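Side-chain contact in secretion activator protein, hypothetical (Brucella abortus bv. 1 str. 9-941, PDB 7DNP), which is probably a peptidoglycan-cleaving muramidase (autolysin) of the lysozyme-like glycoside hydrolase family 108 that works in the type IV secretion system: residues A[63-66]-A[67-71]. Sequence-based numbering, arbitrary orientation.
With H9U ((2R)-2-[[(2S)-2-[[(2R)-2-[(2R,3S,4R,5R,6S)-5-acetamido-3-[(2S,3R,4R,5S,6R)-3-acetamido-6-(hydroxymethyl)-4,5-bis(oxidanyl)oxan-2-yl]oxy-2-(hydroxymethyl)-6-oxidanyl-oxan-4-yl]oxypropanoyl]amino]propanoyl]amino]pentanedioic acid), chain B.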
ATOM      1  N   ASP A  63       4.552  -8.844  10.364  1.00 15.95           N
ATOM      2  CA  ASP A  63       5.135  -7.757  11.147  1.00 18.13           C
ATOM      3  C   ASP A  63       5.637  -6.641  10.242  1.00 16.19           C
ATOM      4  O   ASP A  63       5.517  -5.456  10.573  1.00 18.61           O
ATOM      5  CB  ASP A  63       6.279  -8.270  12.022  1.00 16.21           C
ATOM      6  CG  ASP A  63       5.829  -9.289  13.050  1.00 21.77           C
ATOM      7  OD1 ASP A  63       4.667  -9.227  13.503  1.00 20.57           O
ATOM      8  OD2 ASP A  63       6.652 -10.156  13.410  1.00 22.40           O
ATOM      9  N   ILE A  64       6.212  -7.005   9.094  1.00 15.77           N
ATOM     10  CA  ILE A  64       6.713  -6.005   8.159  1.00 16.61           C
ATOM     11  C   ILE A  64       5.568  -5.179   7.593  1.00 15.43           C
ATOM     12  O   ILE A  64       5.651  -3.948   7.521  1.00 17.45           O
ATOM     13  CB  ILE A  64       7.523  -6.681   7.040  1.00 15.87           C
ATOM     14  CG1 ILE A  64       8.846  -7.222   7.601  1.00 16.23           C
ATOM     15  CG2 ILE A  64       7.749  -5.708   5.888  1.00 15.62           C
ATOM     16  CD1 ILE A  64       9.555  -8.177   6.667  1.00 19.48           C
ATOM     17  N   TYR A  65       4.486  -5.841   7.175  1.00 16.30           N
ATOM     18  CA  TYR A  65       3.330  -5.119   6.660  1.00 16.38           C
ATOM     19  C   TYR A  65       2.701  -4.240   7.737  1.00 16.41           C
ATOM     20  O   TYR A  65       2.253  -3.124   7.448  1.00 15.17           O
ATOM     21  CB  TYR A  65       2.303  -6.105   6.101  1.00 15.39           C
ATOM     22  CG  TYR A  65       2.613  -6.585   4.695  1.00 16.73           C
ATOM     23  CD1 TYR A  65       2.896  -5.684   3.675  1.00 18.91           C
ATOM     24  CD2 TYR A  65       2.630  -7.940   4.394  1.00 18.06           C
ATOM     25  CE1 TYR A  65       3.180  -6.122   2.392  1.00 19.95           C
ATOM     26  CE2 TYR A  65       2.915  -8.388   3.115  1.00 17.42           C
ATOM     27  CZ  TYR A  65       3.187  -7.478   2.121  1.00 18.77           C
ATOM     28  OH  TYR A  65       3.469  -7.934   0.852  1.00 19.96           O
ATOM     29  N   ARG A  66       2.657  -4.724   8.983  1.00 15.42           N
ATOM     30  CA  ARG A  66       2.042  -3.948  10.061  1.00 16.27           C
ATOM     31  C   ARG A  66       2.882  -2.722  10.411  1.00 18.68           C
ATOM     32  O   ARG A  66       2.374  -1.596  10.437  1.00 17.45           O
ATOM     33  CB  ARG A  66       1.835  -4.831  11.296  1.00 16.70           C
ATOM     34  CG  ARG A  66       0.889  -4.244  12.361  1.00 17.27           C
ATOM     35  CD  ARG A  66       0.941  -5.032  13.678  1.00 18.44           C
ATOM     36  NE  ARG A  66       2.301  -5.081  14.215  1.00 22.88           N
ATOM     37  CZ  ARG A  66       3.060  -6.173  14.236  1.00 22.49           C
ATOM     38  NH1 ARG A  66       2.594  -7.323  13.763  1.00 16.12           N
ATOM     39  NH2 ARG A  66       4.290  -6.114  14.730  1.00 19.46           N
ATOM     40  N   GLU A  67       4.177  -2.923  10.676  1.00 17.61           N
ATOM     41  CA  GLU A  67       5.030  -1.842  11.162  1.00 20.80           C
ATOM     42  C   GLU A  67       5.493  -0.911  10.048  1.00 22.95           C
ATOM     43  O   GLU A  67       5.561   0.309  10.243  1.00 19.89           O
ATOM     44  CB  GLU A  67       6.256  -2.416  11.874  1.00 22.04           C
ATOM     45  CG  GLU A  67       5.946  -3.203  13.132  1.00 23.39           C
ATOM     46  CD  GLU A  67       5.238  -2.365  14.171  1.00 29.90           C
ATOM     47  OE1 GLU A  67       5.489  -1.138  14.218  1.00 28.88           O
ATOM     48  OE2 GLU A  67       4.429  -2.932  14.938  1.00 29.52           O
ATOM     49  N   ASN A  68       5.853  -1.456   8.892  1.00 17.07           N
ATOM     50  CA  ASN A  68       6.513  -0.657   7.873  1.00 21.45           C
ATOM     51  C   ASN A  68       5.582  -0.203   6.764  1.00 20.79           C
ATOM     52  O   ASN A  68       6.030   0.485   5.843  1.00 18.84           O
ATOM     53  CB  ASN A  68       7.697  -1.432   7.292  1.00 20.80           C
ATOM     54  CG  ASN A  68       8.930  -1.323   8.170  1.00 28.70           C
ATOM     55  OD1 ASN A  68       8.891  -0.692   9.228  1.00 26.11           O
ATOM     56  ND2 ASN A  68      10.028  -1.922   7.734  1.00 30.21           N
ATOM     57  N   TYR A  69       4.301  -0.553   6.830  1.00 16.97           N
ATOM     58  CA  TYR A  69       3.378  -0.100   5.802  1.00 18.87           C
ATOM     59  C   TYR A  69       2.122   0.468   6.447  1.00 17.50           C
ATOM     60  O   TYR A  69       1.878   1.675   6.360  1.00 19.35           O
ATOM     61  CB  TYR A  69       3.077  -1.244   4.825  1.00 17.94           C
ATOM     62  CG  TYR A  69       4.301  -1.580   3.999  1.00 17.77           C
ATOM     63  CD1 TYR A  69       4.593  -0.873   2.838  1.00 17.44           C
ATOM     64  CD2 TYR A  69       5.195  -2.563   4.408  1.00 18.08           C
ATOM     65  CE1 TYR A  69       5.724  -1.155   2.093  1.00 18.33           C
ATOM     66  CE2 TYR A  69       6.331  -2.852   3.668  1.00 18.99           C
ATOM     67  CZ  TYR A  69       6.590  -2.143   2.514  1.00 18.39           C
ATOM     68  OH  TYR A  69       7.716  -2.424   1.776  1.00 18.72           O
ATOM     69  N   TRP A  70       1.352  -0.382   7.132  1.00 13.02           N
ATOM     70  CA  TRP A  70       0.148   0.070   7.828  1.00 17.20           C
ATOM     71  C   TRP A  70       0.450   1.211   8.800  1.00 18.55           C
ATOM     72  O   TRP A  70      -0.199   2.263   8.760  1.00 17.07           O
ATOM     73  CB  TRP A  70      -0.494  -1.112   8.559  1.00 18.74           C
ATOM     74  CG  TRP A  70      -1.732  -0.773   9.340  1.00 16.71           C
ATOM     75  CD1 TRP A  70      -1.833  -0.637  10.693  1.00 16.78           C
ATOM     76  CD2 TRP A  70      -3.044  -0.541   8.815  1.00 19.06           C
ATOM     77  NE1 TRP A  70      -3.127  -0.332  11.043  1.00 19.99           N
ATOM     78  CE2 TRP A  70      -3.889  -0.267   9.907  1.00 18.15           C
ATOM     79  CE3 TRP A  70      -3.585  -0.531   7.523  1.00 18.37           C
ATOM     80  CZ2 TRP A  70      -5.247   0.011   9.751  1.00 18.21           C
ATOM     81  CZ3 TRP A  70      -4.936  -0.255   7.373  1.00 17.91           C
ATOM     82  CH2 TRP A  70      -5.748   0.011   8.477  1.00 16.00           C
ATOM     83  N   ASN A  71       1.437   1.024   9.685  1.00 19.28           N
ATOM     84  CA  ASN A  71       1.746   2.070  10.659  1.00 16.74           C
ATOM     85  C   ASN A  71       2.364   3.300  10.003  1.00 17.93           C
ATOM     86  O   ASN A  71       2.167   4.420  10.487  1.00 18.68           O
ATOM     87  CB  ASN A  71       2.676   1.530  11.749  1.00 21.10           C
ATOM     88  CG  ASN A  71       1.952   0.642  12.745  1.00 23.94           C
ATOM     89  OD1 ASN A  71       0.722   0.647  12.821  1.00 21.85           O
ATOM     90  ND2 ASN A  71       2.711  -0.125  13.516  1.00 23.24           N
TER
HETATM   91  C22 H9U B 201       6.413  -4.143  -5.100  1.00 24.08           C
HETATM   92  C24 H9U B 201       5.924  -4.740  -7.426  1.00 27.61           C
HETATM   93  C26 H9U B 201       5.752  -5.464  -4.657  1.00 25.47           C
HETATM   94  C28 H9U B 201       5.383  -6.106  -6.975  1.00 27.33           C
HETATM   95  C23 H9U B 201       6.935  -4.213  -6.485  1.00 28.19           C
HETATM   96  C25 H9U B 201       7.424  -2.568  -3.655  1.00 25.00           C
HETATM   97  C27 H9U B 201       7.863  -2.574  -2.170  1.00 21.55           C
HETATM   98  C29 H9U B 201       7.938  -1.196  -1.634  1.00 23.07           C
HETATM   99  C30 H9U B 201       8.766  -0.310  -2.475  1.00 24.46           C
HETATM  100  C31 H9U B 201       8.216  -0.296  -3.909  1.00 26.32           C
HETATM  101  C32 H9U B 201       8.267  -2.623  -7.858  1.00 29.84           C
HETATM  102  C33 H9U B 201       4.973  -5.255  -3.396  1.00 25.61           C
HETATM  103  C34 H9U B 201       8.999   0.643  -4.776  1.00 26.74           C
HETATM  104  C35 H9U B 201       5.749  -4.333  -9.922  1.00 33.66           C
HETATM  105  C36 H9U B 201       7.795  -1.400  -8.637  1.00 30.57           C
HETATM  106  C37 H9U B 201       7.140  -4.444  -0.481  1.00 23.21           C
HETATM  107  C38 H9U B 201       9.643  -2.381  -7.260  1.00 29.52           C
HETATM  108  C39 H9U B 201       6.099   0.453  -8.912  1.00 29.49           C
HETATM  109  C40 H9U B 201       6.277  -4.506 -11.342  1.00 28.95           C
HETATM  110  C41 H9U B 201       5.973  -5.085   0.269  1.00 19.27           C
HETATM  111  C42 H9U B 201       6.838   1.651  -8.326  1.00 31.70           C
HETATM  112  C43 H9U B 201       8.898   3.148  -8.360  1.00 34.90           C
HETATM  113  C44 H9U B 201       4.610   0.627  -8.686  1.00 24.95           C
HETATM  114  C45 H9U B 201       9.944   2.626  -7.386  1.00 40.71           C
HETATM  115  C46 H9U B 201       9.622   3.859  -9.493  1.00 36.18           C
HETATM  116  C47 H9U B 201       9.849   5.335  -9.166  1.00 40.97           C
HETATM  117  C48 H9U B 201      10.530   6.065 -10.320  1.00 46.13           C
HETATM  118  N18 H9U B 201       6.458  -4.917  -8.810  1.00 28.43           N
HETATM  119  N19 H9U B 201       6.846  -3.322  -1.363  1.00 20.83           N
HETATM  120  N20 H9U B 201       6.574  -0.718  -8.195  1.00 29.43           N
HETATM  121  N21 H9U B 201       8.141   2.021  -8.890  1.00 33.11           N
HETATM  122  O01 H9U B 201       7.504  -3.838  -4.202  1.00 27.42           O
HETATM  123  O02 H9U B 201       4.807  -6.015  -5.635  1.00 27.02           O
HETATM  124  O03 H9U B 201       8.251  -1.653  -4.458  1.00 26.00           O
HETATM  125  O04 H9U B 201       7.300  -2.820  -6.848  1.00 29.58           O
HETATM  126  O05 H9U B 201       6.408  -7.014  -6.946  1.00 35.44           O
HETATM  127  O06 H9U B 201       8.468  -1.205  -0.253  1.00 21.28           O
HETATM  128  O07 H9U B 201       8.739   1.030  -1.948  1.00 20.72           O
HETATM  129  O08 H9U B 201       4.306  -6.459  -3.128  1.00 25.30           O
HETATM  130  O09 H9U B 201      10.333   0.223  -4.828  1.00 31.15           O
HETATM  131  O10 H9U B 201       4.752  -3.715  -9.736  1.00 31.54           O
HETATM  132  O11 H9U B 201       8.394  -1.014  -9.582  1.00 31.52           O
HETATM  133  O12 H9U B 201       8.244  -4.861  -0.330  1.00 19.17           O
HETATM  134  O13 H9U B 201       6.355   2.250  -7.420  1.00 31.67           O
HETATM  135  O14 H9U B 201      10.250   3.310  -6.372  1.00 45.81           O
HETATM  136  O15 H9U B 201      10.500   1.514  -7.598  1.00 33.19           O
HETATM  137  O16 H9U B 201      10.807   5.437 -11.377  1.00 44.39           O
HETATM  138  O17 H9U B 201      10.812   7.289 -10.207  1.00 50.66           O
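Y65 and Y69, one turn apart on helix 58-70, cross at an angle, their ring planes 54° apart, with CD1 of Y65 3.9 Å from CD2 of Y69. Both reach the bound muropeptide H9U. Y65 offers a nonpolar contact, its CE1 lying 3.7 Å from the acetamido methyl C41, while Y69 OH shares a very short hydrogen bond (2.5 Å) with the sugar hydroxyl O06, in plane at the ring edge. Tyrosine suits both places: the ring packs inside while the hydroxyl finds a polar partner, M33 O for Y65, and T39 OG1 besides O06 for Y69. I64, apolar and buried, suits the edge of the Y69 ring; its CG2, anti to the backbone N, lies 3.9 Å from CE2.

On another side of the helix, R66 grips the single oxygen OE2 of E67 side-on in a salt bridge through NE (3.1 Å) and NH2. A bend at chi3 (57°) lets NH1 make a second salt bridge, to D63 OD1 at 2.8 Å. The flat guanidinium can thus meet two acids at once: both acceptor oxygens lie in its plane, though the E67 carboxylate is turned 68° from it. At 67-70 the helix widens into a pi-type turn, W70 N hydrogen-bonding Y65 O.

The helix packs I64 against helix 37-44 and strand 35-36, Y69 and W70 against helix 82-93, and R66 and W70 against helix 5-17, placing its two tyrosines in the ligand pocket.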